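Long-range contact in S-adenosylmethionine:tRNA ribosyltransferase-isomerase (Thermotoga maritima, PDB 1VKY), which probably transfers and isomerizes the ribose moiety of S-adenosylmethionine onto 7-aminomethyl-7-deazaguanine in tRNA, giving epoxyqueuosine: residues F286-L299 with R307-G319. Residues are numbered along the deposited sequence; the frame is centred on the assembly and turned at random.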
loop_
_atom_site.group_PDB
_atom_site.type_symbol
_atom_site.label_atom_id
_atom_site.label_comp_id
_atom_site.label_asym_id
_atom_site.label_seq_id
_atom_site.Cartn_x
_atom_site.Cartn_y
_atom_site.Cartn_z
ATOM N N PHE B 286 -25.867 7.105 -0.388
ATOM C CA PHE B 286 -25.113 7.264 -1.606
ATOM C C PHE B 286 -25.106 8.754 -2.000
ATOM O O PHE B 286 -26.158 9.316 -2.269
ATOM C CB PHE B 286 -25.731 6.420 -2.747
ATOM C CG PHE B 286 -25.005 6.550 -4.043
ATOM C CD1 PHE B 286 -23.750 6.037 -4.188
ATOM C CD2 PHE B 286 -25.554 7.219 -5.104
ATOM C CE1 PHE B 286 -23.057 6.183 -5.358
ATOM C CE2 PHE B 286 -24.851 7.355 -6.291
ATOM C CZ PHE B 286 -23.619 6.821 -6.408
ATOM N N ILE B 287 -23.927 9.378 -1.994
ATOM C CA ILE B 287 -23.766 10.793 -2.219
ATOM C C ILE B 287 -23.306 10.996 -3.664
ATOM O O ILE B 287 -22.292 10.450 -4.098
ATOM C CB ILE B 287 -22.783 11.406 -1.215
ATOM C CG1 ILE B 287 -23.273 11.164 0.209
ATOM C CG2 ILE B 287 -22.501 12.876 -1.576
ATOM C CD1 ILE B 287 -22.275 11.597 1.318
ATOM N N TYR B 288 -24.085 11.784 -4.392
ATOM C CA TYR B 288 -23.907 12.002 -5.825
ATOM C C TYR B 288 -24.400 13.422 -6.114
ATOM O O TYR B 288 -25.361 13.871 -5.468
ATOM C CB TYR B 288 -24.771 10.962 -6.541
ATOM C CG TYR B 288 -24.614 10.878 -8.029
ATOM C CD1 TYR B 288 -23.620 10.094 -8.599
ATOM C CD2 TYR B 288 -25.470 11.592 -8.887
ATOM C CE1 TYR B 288 -23.448 10.019 -9.970
ATOM C CE2 TYR B 288 -25.290 11.524 -10.296
ATOM C CZ TYR B 288 -24.284 10.710 -10.825
ATOM O OH TYR B 288 -24.065 10.568 -12.202
ATOM N N PRO B 289 -23.811 14.140 -7.064
ATOM C CA PRO B 289 -24.181 15.567 -7.270
ATOM C C PRO B 289 -25.570 15.696 -7.900
ATOM O O PRO B 289 -25.911 14.867 -8.706
ATOM C CB PRO B 289 -23.142 16.069 -8.264
ATOM C CG PRO B 289 -22.210 14.977 -8.511
ATOM C CD PRO B 289 -22.815 13.705 -8.039
ATOM N N PRO B 290 -26.379 16.697 -7.555
ATOM C CA PRO B 290 -26.096 17.671 -6.530
ATOM C C PRO B 290 -26.441 17.162 -5.113
ATOM O O PRO B 290 -27.405 16.416 -4.936
ATOM C CB PRO B 290 -27.017 18.830 -6.933
ATOM C CG PRO B 290 -28.189 18.151 -7.444
ATOM C CD PRO B 290 -27.673 16.972 -8.222
ATOM N N PHE B 291 -25.664 17.553 -4.114
ATOM C CA PHE B 291 -25.941 17.093 -2.737
ATOM C C PHE B 291 -25.702 18.240 -1.761
ATOM O O PHE B 291 -24.708 18.955 -1.901
ATOM C CB PHE B 291 -25.009 15.913 -2.384
ATOM C CG PHE B 291 -25.415 15.146 -1.136
ATOM C CD1 PHE B 291 -26.249 14.047 -1.215
ATOM C CD2 PHE B 291 -24.930 15.514 0.115
ATOM C CE1 PHE B 291 -26.612 13.352 -0.056
ATOM C CE2 PHE B 291 -25.262 14.781 1.266
ATOM C CZ PHE B 291 -26.074 13.706 1.164
ATOM N N GLU B 292 -26.584 18.379 -0.767
ATOM C CA GLU B 292 -26.463 19.393 0.269
ATOM C C GLU B 292 -25.813 18.799 1.529
ATOM O O GLU B 292 -26.370 17.892 2.156
ATOM C CB GLU B 292 -27.848 19.910 0.664
ATOM C CG GLU B 292 -27.844 21.049 1.677
ATOM C CD GLU B 292 -27.240 22.354 1.122
ATOM O OE1 GLU B 292 -27.189 22.555 -0.125
ATOM O OE2 GLU B 292 -26.809 23.188 1.951
ATOM N N PHE B 293 -24.663 19.352 1.893
ATOM C CA PHE B 293 -23.912 18.869 3.041
ATOM C C PHE B 293 -24.408 19.616 4.279
ATOM O O PHE B 293 -24.241 20.819 4.394
ATOM C CB PHE B 293 -22.425 18.982 2.767
ATOM C CG PHE B 293 -21.992 18.019 1.716
ATOM C CD1 PHE B 293 -22.193 18.313 0.355
ATOM C CD2 PHE B 293 -21.472 16.787 2.070
ATOM C CE1 PHE B 293 -21.869 17.373 -0.646
ATOM C CE2 PHE B 293 -21.152 15.857 1.120
ATOM C CZ PHE B 293 -21.355 16.131 -0.263
ATOM N N LYS B 294 -25.078 18.897 5.168
ATOM C CA LYS B 294 -25.665 19.475 6.356
ATOM C C LYS B 294 -24.709 19.612 7.527
ATOM O O LYS B 294 -24.910 20.437 8.424
ATOM C CB LYS B 294 -26.853 18.626 6.785
ATOM C CG LYS B 294 -27.980 18.686 5.772
ATOM C CD LYS B 294 -29.175 17.773 6.176
ATOM C CE LYS B 294 -30.403 18.026 5.262
ATOM N NZ LYS B 294 -30.480 19.411 4.621
ATOM N N LEU B 295 -23.693 18.791 7.585
ATOM C CA LEU B 295 -22.770 18.851 8.721
ATOM C C LEU B 295 -21.340 19.178 8.308
ATOM O O LEU B 295 -20.595 19.857 9.027
ATOM C CB LEU B 295 -22.774 17.551 9.532
ATOM C CG LEU B 295 -23.658 17.431 10.754
ATOM C CD1 LEU B 295 -23.440 16.147 11.456
ATOM C CD2 LEU B 295 -23.520 18.622 11.747
ATOM N N VAL B 296 -20.962 18.809 7.120
ATOM C CA VAL B 296 -19.556 18.981 6.718
ATOM C C VAL B 296 -19.313 20.334 6.031
ATOM O O VAL B 296 -19.893 20.592 4.976
ATOM C CB VAL B 296 -19.174 17.848 5.787
ATOM C CG1 VAL B 296 -17.685 17.997 5.323
ATOM C CG2 VAL B 296 -19.404 16.507 6.440
ATOM N N ASP B 297 -18.463 21.181 6.620
ATOM C CA ASP B 297 -18.163 22.522 6.049
ATOM C C ASP B 297 -16.940 22.558 5.142
ATOM O O ASP B 297 -16.783 23.466 4.312
ATOM C CB ASP B 297 -17.974 23.554 7.152
ATOM C CG ASP B 297 -19.154 23.591 8.107
ATOM O OD1 ASP B 297 -20.298 23.676 7.628
ATOM O OD2 ASP B 297 -19.034 23.491 9.346
ATOM N N ALA B 298 -16.060 21.588 5.318
ATOM C CA ALA B 298 -14.828 21.457 4.557
ATOM C C ALA B 298 -14.388 20.016 4.555
ATOM O O ALA B 298 -14.820 19.236 5.383
ATOM C CB ALA B 298 -13.760 22.346 5.131
ATOM N N LEU B 299 -13.514 19.636 3.623
ATOM C CA LEU B 299 -13.226 18.204 3.416
ATOM C C LEU B 299 -11.745 18.017 3.045
ATOM O O LEU B 299 -11.287 18.679 2.127
ATOM C CB LEU B 299 -14.123 17.625 2.309
ATOM C CG LEU B 299 -13.797 16.183 1.800
ATOM C CD1 LEU B 299 -13.869 15.230 2.957
ATOM C CD2 LEU B 299 -14.703 15.715 0.761
ATOM N N ARG B 307 -14.040 7.418 -12.512
ATOM C CA ARG B 307 -15.304 6.702 -12.391
ATOM C C ARG B 307 -15.574 6.157 -10.995
ATOM O O ARG B 307 -16.535 5.419 -10.827
ATOM C CB ARG B 307 -15.379 5.538 -13.414
ATOM C CG ARG B 307 -15.174 5.946 -14.908
ATOM C CD ARG B 307 -15.016 4.743 -15.858
ATOM N NE ARG B 307 -13.586 4.508 -16.116
ATOM C CZ ARG B 307 -12.873 3.434 -15.766
ATOM N NH1 ARG B 307 -13.404 2.364 -15.170
ATOM N NH2 ARG B 307 -11.589 3.435 -16.056
ATOM N N SER B 308 -14.778 6.490 -9.975
ATOM C CA SER B 308 -15.032 5.881 -8.664
ATOM C C SER B 308 -16.234 6.541 -8.010
ATOM O O SER B 308 -16.478 7.745 -8.234
ATOM C CB SER B 308 -13.861 6.082 -7.721
ATOM O OG SER B 308 -13.482 7.429 -7.760
ATOM N N THR B 309 -16.903 5.823 -7.116
ATOM C CA THR B 309 -17.941 6.463 -6.322
ATOM C C THR B 309 -17.373 7.501 -5.376
ATOM O O THR B 309 -18.088 8.417 -4.989
ATOM C CB THR B 309 -18.787 5.464 -5.541
ATOM O OG1 THR B 309 -17.929 4.688 -4.693
ATOM C CG2 THR B 309 -19.438 4.475 -6.442
ATOM N N LEU B 310 -16.099 7.388 -4.983
ATOM C CA LEU B 310 -15.494 8.426 -4.140
ATOM C C LEU B 310 -15.338 9.749 -4.897
ATOM O O LEU B 310 -15.509 10.808 -4.338
ATOM C CB LEU B 310 -14.147 7.968 -3.563
ATOM C CG LEU B 310 -14.237 6.692 -2.702
ATOM C CD1 LEU B 310 -12.913 6.370 -2.048
ATOM C CD2 LEU B 310 -15.280 6.870 -1.622
ATOM N N LEU B 311 -14.986 9.671 -6.166
ATOM C CA LEU B 311 -14.922 10.854 -7.016
ATOM C C LEU B 311 -16.304 11.483 -7.156
ATOM O O LEU B 311 -16.469 12.720 -7.109
ATOM C CB LEU B 311 -14.316 10.496 -8.410
ATOM C CG LEU B 311 -14.239 11.642 -9.391
ATOM C CD1 LEU B 311 -13.557 12.870 -8.761
ATOM C CD2 LEU B 311 -13.537 11.170 -10.680
ATOM N N MET B 312 -17.330 10.657 -7.268
ATOM C CA MET B 312 -18.701 11.184 -7.328
ATOM C C MET B 312 -19.076 11.941 -6.028
ATOM O O MET B 312 -19.720 12.983 -6.072
ATOM C CB MET B 312 -19.714 10.073 -7.581
ATOM C CG MET B 312 -19.565 9.363 -8.941
ATOM S SD MET B 312 -20.547 7.848 -8.920
ATOM C CE MET B 312 -19.942 7.149 -10.475
ATOM N N LEU B 313 -18.650 11.426 -4.878
ATOM C CA LEU B 313 -18.931 12.105 -3.599
ATOM C C LEU B 313 -18.210 13.450 -3.544
ATOM O O LEU B 313 -18.790 14.451 -3.181
ATOM C CB LEU B 313 -18.484 11.216 -2.450
ATOM C CG LEU B 313 -18.655 11.642 -0.987
ATOM C CD1 LEU B 313 -18.609 10.394 -0.078
ATOM C CD2 LEU B 313 -17.603 12.634 -0.565
ATOM N N VAL B 314 -16.922 13.476 -3.864
ATOM C CA VAL B 314 -16.176 14.722 -3.837
ATOM C C VAL B 314 -16.723 15.735 -4.856
ATOM O O VAL B 314 -16.785 16.941 -4.594
ATOM C CB VAL B 314 -14.657 14.475 -4.048
ATOM C CG1 VAL B 314 -13.934 15.746 -4.089
ATOM C CG2 VAL B 314 -14.126 13.629 -2.900
ATOM N N ALA B 315 -17.157 15.255 -6.011
ATOM C CA ALA B 315 -17.801 16.120 -6.995
ATOM C C ALA B 315 -19.075 16.750 -6.415
ATOM O O ALA B 315 -19.347 17.935 -6.624
ATOM C CB ALA B 315 -18.129 15.292 -8.264
ATOM N N ALA B 316 -19.838 15.983 -5.640
ATOM C CA ALA B 316 -21.022 16.548 -5.021
ATOM C C ALA B 316 -20.561 17.646 -4.065
ATOM O O ALA B 316 -21.232 18.656 -3.911
ATOM C CB ALA B 316 -21.812 15.502 -4.289
ATOM N N PHE B 317 -19.434 17.441 -3.389
ATOM C CA PHE B 317 -19.020 18.396 -2.340
ATOM C C PHE B 317 -18.488 19.715 -2.929
ATOM O O PHE B 317 -18.797 20.795 -2.450
ATOM C CB PHE B 317 -17.954 17.775 -1.440
ATOM C CG PHE B 317 -17.666 18.606 -0.245
ATOM C CD1 PHE B 317 -18.559 18.624 0.827
ATOM C CD2 PHE B 317 -16.555 19.422 -0.197
ATOM C CE1 PHE B 317 -18.330 19.447 1.932
ATOM C CE2 PHE B 317 -16.324 20.257 0.944
ATOM C CZ PHE B 317 -17.227 20.237 1.987
ATOM N N ALA B 318 -17.675 19.588 -3.969
ATOM C CA ALA B 318 -16.969 20.709 -4.591
ATOM C C ALA B 318 -17.694 21.312 -5.786
ATOM O O ALA B 318 -17.404 22.431 -6.152
ATOM C CB ALA B 318 -15.610 20.245 -5.003
ATOM N N GLY B 319 -18.610 20.570 -6.406
ATOM C CA GLY B 319 -19.189 20.962 -7.686
ATOM C C GLY B 319 -18.544 20.124 -8.756
ATOM O O GLY B 319 -17.328 20.045 -8.806
HETATM O O HOH W 1 -20.624 8.452 -3.883
HETATM O O HOH W 2 -23.438 19.257 -5.137
#
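Phe317 drives an edge of its ring into the face of Phe293, a T-shaped pair with planes at 80° and CD1 of Phe317 3.6 Å from CG of Phe293. With CG anti to the backbone N (chi1 -171°), the Phe317 ring extends to the last residues of 286-299, where Leu299 CB lies over one face, a CH-pi contact 4.0 Å from the ring centroid; Val296 O comes to the ring edge at CE1, which Val296 CG1 also touches. Phe291 CD2 sits over the opposite face of Phe293, which is thus sandwiched; an alanine in place of Phe293 would probably open a gap between Phe291 and Phe317 and leave the latter's edge without its aromatic partner. The preceding residue, Ala316, puts its CB among Ile287 CG2, Pro289 and Phe291 CB, the last at 3.7 Å. The long loop before strand 298-302 of the mixed sheet runs along helix 309-318, which follows that strand. Near the helix start, Met312 SD makes Met-aromatic contacts at the edges of two rings, 3.8 Å from Tyr288 CE1 and 4.1 Å from Phe286 CZ. Two waters bridge the backbones: one donates to Ile287 O (2.6 Å) and Thr309 O, the other accepts from Phe291 N and donates to Ala316 O (2.6 Å). Farther out, Val264 of helix 261-270 packs on Phe293 and Leu299, and Arg45 makes a cation-pi contact with Phe317.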